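PDB 7CDH: isoaspartyl dipeptidase from Fervidobacterium islandicum, which probably hydrolyses isoaspartyl (beta-aspartyl) dipeptides with a two-zinc centre, consistent with a part in protein repair. Local coordinates for residues Lys200-Lys212 and Phe232-Thr244. Sequence-based numbering, arbitrary orientation.
Sequences KRGIEYLFDIIEK and FEQGLEFAKRGGT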
ATOM      1  N   LYS A 200       9.663 -28.682  24.098  1.00 42.84           N
ATOM      2  CA  LYS A 200       8.963 -29.356  25.222  1.00 46.87           C
ATOM      3  C   LYS A 200       7.460 -29.139  25.087  1.00 42.51           C
ATOM      4  O   LYS A 200       6.720 -30.009  25.497  1.00 51.23           O
ATOM      5  CB  LYS A 200       9.534 -28.898  26.568  1.00 52.93           C
ATOM      6  CG  LYS A 200      10.855 -29.576  26.914  1.00 62.68           C
ATOM      7  CD  LYS A 200      11.407 -29.164  28.267  1.00 76.66           C
ATOM      8  CE  LYS A 200      12.903 -28.905  28.260  1.00 85.18           C
ATOM      9  NZ  LYS A 200      13.237 -27.667  29.008  1.00 85.87           N
ATOM     10  N   ARG A 201       7.018 -28.048  24.487  1.00 43.39           N
ATOM     11  CA  ARG A 201       5.573 -27.755  24.323  1.00 39.78           C
ATOM     12  C   ARG A 201       4.905 -28.760  23.370  1.00 38.00           C
ATOM     13  O   ARG A 201       3.691 -28.896  23.451  1.00 45.16           O
ATOM     14  CB  ARG A 201       5.401 -26.312  23.854  1.00 46.62           C
ATOM     15  CG  ARG A 201       5.656 -25.267  24.934  1.00 52.70           C
ATOM     16  CD  ARG A 201       5.671 -23.839  24.406  1.00 57.84           C
ATOM     17  NE  ARG A 201       6.800 -23.609  23.502  1.00 66.46           N
ATOM     18  CZ  ARG A 201       7.109 -22.449  22.912  1.00 66.59           C
ATOM     19  NH1 ARG A 201       6.375 -21.374  23.145  1.00 63.07           N
ATOM     20  NH2 ARG A 201       8.159 -22.367  22.101  1.00 62.78           N
ATOM     21  N   GLY A 202       5.628 -29.464  22.501  1.00 35.11           N
ATOM     22  CA  GLY A 202       5.023 -30.436  21.558  1.00 32.96           C
ATOM     23  C   GLY A 202       3.769 -29.878  20.884  1.00 35.65           C
ATOM     24  O   GLY A 202       3.854 -28.774  20.358  1.00 36.03           O
ATOM     25  N   ILE A 203       2.640 -30.604  20.933  1.00 39.25           N
ATOM     26  CA  ILE A 203       1.337 -30.229  20.334  1.00 35.41           C
ATOM     27  C   ILE A 203       0.352 -29.687  21.386  1.00 37.95           C
ATOM     28  O   ILE A 203      -0.865 -29.780  21.144  1.00 40.09           O
ATOM     29  CB  ILE A 203       0.740 -31.384  19.516  1.00 39.47           C
ATOM     30  CG1 ILE A 203       0.476 -32.654  20.331  1.00 40.73           C
ATOM     31  CG2 ILE A 203       1.601 -31.653  18.280  1.00 41.21           C
ATOM     32  CD1 ILE A 203      -0.410 -33.688  19.596  1.00 36.29           C
ATOM     33  N   GLU A 204       0.834 -29.020  22.434  1.00 37.56           N
ATOM     34  CA  GLU A 204       0.023 -28.184  23.372  1.00 44.31           C
ATOM     35  C   GLU A 204      -1.051 -27.364  22.613  1.00 44.37           C
ATOM     36  O   GLU A 204      -2.253 -27.462  22.911  1.00 41.81           O
ATOM     37  CB  GLU A 204       0.970 -27.244  24.109  1.00 52.52           C
ATOM     38  CG  GLU A 204       0.645 -26.960  25.557  1.00 72.76           C
ATOM     39  CD  GLU A 204       1.891 -26.468  26.301  1.00 89.53           C
ATOM     40  OE1 GLU A 204       2.587 -27.316  26.963  1.00 87.99           O
ATOM     41  OE2 GLU A 204       2.208 -25.252  26.173  1.00 76.74           O
ATOM     42  N   TYR A 205      -0.651 -26.529  21.664  1.00 43.81           N
ATOM     43  CA  TYR A 205      -1.575 -25.620  20.945  1.00 39.94           C
ATOM     44  C   TYR A 205      -2.723 -26.403  20.311  1.00 36.96           C
ATOM     45  O   TYR A 205      -3.823 -25.833  20.229  1.00 38.71           O
ATOM     46  CB  TYR A 205      -0.822 -24.874  19.846  1.00 43.18           C
ATOM     47  CG  TYR A 205       0.043 -23.735  20.310  1.00 43.05           C
ATOM     48  CD1 TYR A 205      -0.062 -23.186  21.578  1.00 42.89           C
ATOM     49  CD2 TYR A 205       0.926 -23.159  19.423  1.00 48.86           C
ATOM     50  CE1 TYR A 205       0.713 -22.102  21.963  1.00 44.36           C
ATOM     51  CE2 TYR A 205       1.706 -22.078  19.789  1.00 52.78           C
ATOM     52  CZ  TYR A 205       1.598 -21.543  21.058  1.00 47.73           C
ATOM     53  OH  TYR A 205       2.382 -20.477  21.357  1.00 43.48           O
ATOM     54  N   LEU A 206      -2.481 -27.632  19.841  1.00 35.32           N
ATOM     55  CA  LEU A 206      -3.527 -28.431  19.140  1.00 38.93           C
ATOM     56  C   LEU A 206      -4.622 -28.816  20.146  1.00 38.49           C
ATOM     57  O   LEU A 206      -5.830 -28.679  19.804  1.00 38.08           O
ATOM     58  CB  LEU A 206      -2.914 -29.634  18.420  1.00 37.99           C
ATOM     59  CG  LEU A 206      -2.356 -29.340  17.025  1.00 39.34           C
ATOM     60  CD1 LEU A 206      -1.192 -28.375  17.074  1.00 41.54           C
ATOM     61  CD2 LEU A 206      -1.906 -30.614  16.335  1.00 41.07           C
ATOM     62  N   PHE A 207      -4.222 -29.200  21.353  1.00 36.40           N
ATOM     63  CA  PHE A 207      -5.134 -29.516  22.477  1.00 39.39           C
ATOM     64  C   PHE A 207      -5.851 -28.233  22.897  1.00 41.15           C
ATOM     65  O   PHE A 207      -7.091 -28.314  23.144  1.00 43.16           O
ATOM     66  CB  PHE A 207      -4.375 -30.194  23.622  1.00 41.02           C
ATOM     67  CG  PHE A 207      -4.005 -31.628  23.324  1.00 42.66           C
ATOM     68  CD1 PHE A 207      -4.985 -32.579  23.108  1.00 44.11           C
ATOM     69  CD2 PHE A 207      -2.684 -32.031  23.260  1.00 43.69           C
ATOM     70  CE1 PHE A 207      -4.649 -33.894  22.830  1.00 45.01           C
ATOM     71  CE2 PHE A 207      -2.353 -33.347  22.994  1.00 44.07           C
ATOM     72  CZ  PHE A 207      -3.336 -34.272  22.755  1.00 41.63           C
ATOM     73  N   ASP A 208      -5.136 -27.098  22.926  1.00 38.48           N
ATOM     74  CA  ASP A 208      -5.714 -25.777  23.301  1.00 40.00           C
ATOM     75  C   ASP A 208      -6.822 -25.391  22.311  1.00 37.49           C
ATOM     76  O   ASP A 208      -7.908 -24.976  22.752  1.00 38.86           O
ATOM     77  CB  ASP A 208      -4.669 -24.666  23.368  1.00 45.75           C
ATOM     78  CG  ASP A 208      -3.666 -24.775  24.506  1.00 50.66           C
ATOM     79  OD1 ASP A 208      -3.934 -25.529  25.483  1.00 58.45           O
ATOM     80  OD2 ASP A 208      -2.602 -24.115  24.388  1.00 53.04           O
ATOM     81  N   ILE A 209      -6.613 -25.612  21.021  1.00 34.91           N
ATOM     82  CA  ILE A 209      -7.640 -25.268  19.996  1.00 35.96           C
ATOM     83  C   ILE A 209      -8.927 -26.080  20.251  1.00 36.99           C
ATOM     84  O   ILE A 209     -10.025 -25.486  20.221  1.00 40.01           O
ATOM     85  CB  ILE A 209      -7.072 -25.480  18.579  1.00 35.13           C
ATOM     86  CG1 ILE A 209      -5.901 -24.538  18.290  1.00 38.65           C
ATOM     87  CG2 ILE A 209      -8.174 -25.336  17.560  1.00 34.37           C
ATOM     88  CD1 ILE A 209      -5.011 -24.999  17.162  1.00 37.74           C
ATOM     89  N   ILE A 210      -8.841 -27.399  20.408  1.00 35.04           N
ATOM     90  CA  ILE A 210     -10.058 -28.255  20.494  1.00 38.36           C
ATOM     91  C   ILE A 210     -10.739 -28.098  21.869  1.00 41.65           C
ATOM     92  O   ILE A 210     -11.977 -28.190  21.924  1.00 44.86           O
ATOM     93  CB  ILE A 210      -9.730 -29.717  20.186  1.00 37.32           C
ATOM     94  CG1 ILE A 210      -8.771 -30.319  21.220  1.00 37.37           C
ATOM     95  CG2 ILE A 210      -9.221 -29.831  18.755  1.00 37.40           C
ATOM     96  CD1 ILE A 210      -8.645 -31.818  21.113  1.00 38.24           C
ATOM     97  N   GLU A 211      -9.987 -27.825  22.932  1.00 43.77           N
ATOM     98  CA  GLU A 211     -10.561 -27.707  24.293  1.00 48.18           C
ATOM     99  C   GLU A 211     -11.247 -26.349  24.437  1.00 46.61           C
ATOM    100  O   GLU A 211     -12.313 -26.316  25.036  1.00 59.42           O
ATOM    101  CB  GLU A 211      -9.488 -27.966  25.353  1.00 53.34           C
ATOM    102  CG  GLU A 211      -9.183 -29.450  25.493  1.00 58.46           C
ATOM    103  CD  GLU A 211      -7.845 -29.827  26.104  1.00 65.39           C
ATOM    104  OE1 GLU A 211      -7.120 -28.932  26.594  1.00 71.80           O
ATOM    105  OE2 GLU A 211      -7.527 -31.027  26.085  1.00 71.87           O
ATOM    106  N   LYS A 212     -10.687 -25.283  23.873  1.00 48.11           N
ATOM    107  CA  LYS A 212     -11.096 -23.889  24.182  1.00 46.44           C
ATOM    108  C   LYS A 212     -11.956 -23.291  23.068  1.00 39.70           C
ATOM    109  O   LYS A 212     -12.444 -22.174  23.256  1.00 44.11           O
ATOM    110  CB  LYS A 212      -9.865 -23.007  24.385  1.00 52.75           C
ATOM    111  CG  LYS A 212      -8.910 -23.441  25.489  1.00 58.74           C
ATOM    112  CD  LYS A 212      -7.567 -22.731  25.360  1.00 66.87           C
ATOM    113  CE  LYS A 212      -6.821 -22.542  26.668  1.00 73.58           C
ATOM    114  NZ  LYS A 212      -5.839 -21.436  26.559  1.00 74.07           N
ATOM    115  N   PHE A 232       5.115 -39.065  20.294  1.00 37.33           N
ATOM    116  CA  PHE A 232       4.191 -40.050  19.682  1.00 38.15           C
ATOM    117  C   PHE A 232       3.077 -40.412  20.667  1.00 37.77           C
ATOM    118  O   PHE A 232       1.896 -40.521  20.224  1.00 41.63           O
ATOM    119  CB  PHE A 232       4.928 -41.272  19.159  1.00 39.76           C
ATOM    120  CG  PHE A 232       3.984 -42.281  18.579  1.00 41.03           C
ATOM    121  CD1 PHE A 232       3.311 -42.007  17.403  1.00 41.61           C
ATOM    122  CD2 PHE A 232       3.718 -43.473  19.246  1.00 42.77           C
ATOM    123  CE1 PHE A 232       2.449 -42.947  16.850  1.00 47.17           C
ATOM    124  CE2 PHE A 232       2.838 -44.393  18.706  1.00 42.88           C
ATOM    125  CZ  PHE A 232       2.221 -44.141  17.502  1.00 44.16           C
ATOM    126  N   GLU A 233       3.370 -40.496  21.963  1.00 38.68           N
ATOM    127  CA  GLU A 233       2.297 -40.799  22.942  1.00 45.11           C
ATOM    128  C   GLU A 233       1.385 -39.558  23.112  1.00 40.59           C
ATOM    129  O   GLU A 233       0.160 -39.755  23.175  1.00 37.38           O
ATOM    130  CB  GLU A 233       2.869 -41.589  24.133  1.00 55.67           C
ATOM    131  CG  GLU A 233       3.837 -40.871  25.058  1.00 77.22           C
ATOM    132  CD  GLU A 233       4.472 -41.792  26.109  1.00 92.76           C
ATOM    133  OE1 GLU A 233       4.584 -41.379  27.310  1.00 78.14           O
ATOM    134  OE2 GLU A 233       4.853 -42.939  25.733  1.00100.60           O
ATOM    135  N   GLN A 234       1.873 -38.319  22.990  1.00 42.92           N
ATOM    136  CA  GLN A 234       0.977 -37.132  22.840  1.00 40.11           C
ATOM    137  C   GLN A 234       0.126 -37.318  21.563  1.00 40.12           C
ATOM    138  O   GLN A 234      -1.105 -36.999  21.563  1.00 36.99           O
ATOM    139  CB  GLN A 234       1.788 -35.837  22.811  1.00 45.72           C
ATOM    140  CG  GLN A 234       1.880 -35.030  24.111  1.00 52.42           C
ATOM    141  CD  GLN A 234       1.958 -33.520  23.849  1.00 68.32           C
ATOM    142  OE1 GLN A 234       2.763 -32.998  23.049  1.00 47.65           O
ATOM    143  NE2 GLN A 234       1.083 -32.770  24.516  1.00 65.98           N
ATOM    144  N   GLY A 235       0.719 -37.863  20.497  1.00 36.33           N
ATOM    145  CA  GLY A 235       0.004 -38.153  19.237  1.00 37.82           C
ATOM    146  C   GLY A 235      -1.142 -39.140  19.407  1.00 40.39           C
ATOM    147  O   GLY A 235      -2.250 -38.892  18.844  1.00 35.77           O
ATOM    148  N   LEU A 236      -0.917 -40.250  20.122  1.00 41.97           N
ATOM    149  CA  LEU A 236      -1.989 -41.263  20.350  1.00 39.49           C
ATOM    150  C   LEU A 236      -3.091 -40.664  21.220  1.00 36.67           C
ATOM    151  O   LEU A 236      -4.258 -40.990  20.990  1.00 37.04           O
ATOM    152  CB  LEU A 236      -1.420 -42.529  20.982  1.00 41.07           C
ATOM    153  CG  LEU A 236      -0.477 -43.326  20.094  1.00 44.15           C
ATOM    154  CD1 LEU A 236       0.034 -44.547  20.830  1.00 46.75           C
ATOM    155  CD2 LEU A 236      -1.148 -43.706  18.788  1.00 43.72           C
ATOM    156  N   GLU A 237      -2.773 -39.757  22.129  1.00 37.78           N
ATOM    157  CA  GLU A 237      -3.852 -39.094  22.894  1.00 42.89           C
ATOM    158  C   GLU A 237      -4.680 -38.249  21.920  1.00 44.17           C
ATOM    159  O   GLU A 237      -5.938 -38.238  22.056  1.00 46.34           O
ATOM    160  CB  GLU A 237      -3.315 -38.290  24.072  1.00 50.06           C
ATOM    161  CG  GLU A 237      -4.455 -37.673  24.885  1.00 69.75           C
ATOM    162  CD  GLU A 237      -5.570 -38.643  25.287  1.00 76.18           C
ATOM    163  OE1 GLU A 237      -6.784 -38.248  25.158  1.00 62.98           O
ATOM    164  OE2 GLU A 237      -5.216 -39.808  25.699  1.00 72.22           O
ATOM    165  N   PHE A 238      -4.020 -37.626  20.934  1.00 41.01           N
ATOM    166  CA  PHE A 238      -4.672 -36.771  19.909  1.00 36.63           C
ATOM    167  C   PHE A 238      -5.543 -37.652  19.003  1.00 36.40           C
ATOM    168  O   PHE A 238      -6.695 -37.239  18.706  1.00 41.46           O
ATOM    169  CB  PHE A 238      -3.606 -35.956  19.160  1.00 37.51           C
ATOM    170  CG  PHE A 238      -4.132 -34.988  18.138  1.00 30.50           C
ATOM    171  CD1 PHE A 238      -4.729 -33.812  18.531  1.00 31.05           C
ATOM    172  CD2 PHE A 238      -4.031 -35.263  16.789  1.00 31.91           C
ATOM    173  CE1 PHE A 238      -5.215 -32.922  17.592  1.00 32.61           C
ATOM    174  CE2 PHE A 238      -4.526 -34.373  15.846  1.00 32.92           C
ATOM    175  CZ  PHE A 238      -5.090 -33.187  16.251  1.00 32.56           C
ATOM    176  N   ALA A 239      -5.032 -38.804  18.552  1.00 35.41           N
ATOM    177  CA  ALA A 239      -5.809 -39.819  17.777  1.00 38.72           C
ATOM    178  C   ALA A 239      -7.042 -40.262  18.560  1.00 37.05           C
ATOM    179  O   ALA A 239      -8.120 -40.370  17.917  1.00 33.86           O
ATOM    180  CB  ALA A 239      -4.995 -41.043  17.431  1.00 40.89           C
ATOM    181  N   LYS A 240      -6.895 -40.511  19.873  1.00 36.72           N
ATOM    182  CA  LYS A 240      -8.015 -41.041  20.695  1.00 40.55           C
ATOM    183  C   LYS A 240      -9.128 -40.007  20.674  1.00 41.46           C
ATOM    184  O   LYS A 240     -10.275 -40.416  20.723  1.00 46.17           O
ATOM    185  CB  LYS A 240      -7.643 -41.381  22.136  1.00 43.34           C
ATOM    186  CG  LYS A 240      -7.004 -42.751  22.309  1.00 46.97           C
ATOM    187  CD  LYS A 240      -6.291 -42.895  23.629  1.00 51.71           C
ATOM    188  CE  LYS A 240      -5.257 -43.991  23.609  1.00 60.30           C
ATOM    189  NZ  LYS A 240      -4.234 -43.747  24.652  1.00 76.00           N
ATOM    190  N   ARG A 241      -8.819 -38.729  20.491  1.00 36.46           N
ATOM    191  CA  ARG A 241      -9.902 -37.717  20.420  1.00 33.38           C
ATOM    192  C   ARG A 241     -10.415 -37.511  19.002  1.00 32.16           C
ATOM    193  O   ARG A 241     -11.280 -36.653  18.854  1.00 36.27           O
ATOM    194  CB  ARG A 241      -9.429 -36.403  21.021  1.00 35.44           C
ATOM    195  CG  ARG A 241      -8.777 -36.601  22.370  1.00 38.81           C
ATOM    196  CD  ARG A 241      -8.953 -35.368  23.184  1.00 44.25           C
ATOM    197  NE  ARG A 241      -8.034 -35.374  24.308  1.00 51.11           N
ATOM    198  CZ  ARG A 241      -7.845 -34.332  25.101  1.00 55.78           C
ATOM    199  NH1 ARG A 241      -8.498 -33.200  24.862  1.00 63.73           N
ATOM    200  NH2 ARG A 241      -6.985 -34.412  26.104  1.00 58.12           N
ATOM    201  N   GLY A 242      -9.950 -38.264  18.004  1.00 36.72           N
ATOM    202  CA  GLY A 242     -10.489 -38.200  16.623  1.00 36.94           C
ATOM    203  C   GLY A 242      -9.476 -37.631  15.627  1.00 38.80           C
ATOM    204  O   GLY A 242      -9.791 -37.551  14.440  1.00 39.07           O
ATOM    205  N   GLY A 243      -8.278 -37.277  16.084  1.00 36.41           N
ATOM    206  CA  GLY A 243      -7.258 -36.645  15.237  1.00 36.82           C
ATOM    207  C   GLY A 243      -6.541 -37.625  14.342  1.00 33.39           C
ATOM    208  O   GLY A 243      -6.558 -38.792  14.668  1.00 34.85           O
ATOM    209  N   THR A 244      -5.967 -37.141  13.231  1.00 34.40           N
ATOM    210  CA  THR A 244      -4.967 -37.867  12.412  1.00 32.93           C
ATOM    211  C   THR A 244      -3.608 -37.206  12.610  1.00 32.36           C
ATOM    212  O   THR A 244      -3.578 -35.999  12.711  1.00 37.40           O
ATOM    213  CB  THR A 244      -5.367 -37.959  10.943  1.00 33.69           C
ATOM    214  OG1 THR A 244      -6.693 -38.479  10.976  1.00 33.13           O
ATOM    215  CG2 THR A 244      -4.455 -38.856  10.136  1.00 35.05           C
TER
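One face of the Arg-241 guanidinium lies against the ring of Phe-207, whose CD1 sits over the centre of that plane, 3.9 Å from CZ of Arg-241, with ring and guanidinium planes inclined at 49°. Two carboxylates grip the guanidinium edge: NH1 of Arg-241 donates to the anti lone pair of Glu-211 OE2 at 2.7 Å, while NE of Arg-241 reaches OE1 of Glu-237, four residues earlier, in the last turns of the helix, at 3.2 Å. The resulting network fixes the rotation of the guanidinium and probably balances much of its charge. At the edge of the Phe-207 ring, CZ points to the backbone O of Gln-234 (3.7 Å) and also meets CB of Phe-238. With CG anti to its carbonyl carbon (chi1 -74°), Phe-207 reaches across between Gln-234 and Arg-241. An alanine here would remove the ring and is likely to open a gap between the helices, leaving the guanidinium without support on that face. Further in, Phe-238 receives Ile-203 CD1 at its CB (3.9 Å) and Leu-206 CD2 at its CZ (4.1 Å). At the N-terminal end of helix 204-212, OE1 of Gln-234 accepts a 3.2 Å hydrogen bond from N of Ile-203, the N-cap residue, while NE2 lies near the Phe-207 ring. Segments 204-212 and 232-240 run nearly parallel, 18° apart; helices 204-212 and 229-240 are successive outer helices of the amidohydrolase TIM barrel. Leu-206, Ile-210 and Phe-238 pack on strand 220-223 between them in sequence, while helices 169-186 and 264-273 flank the pair.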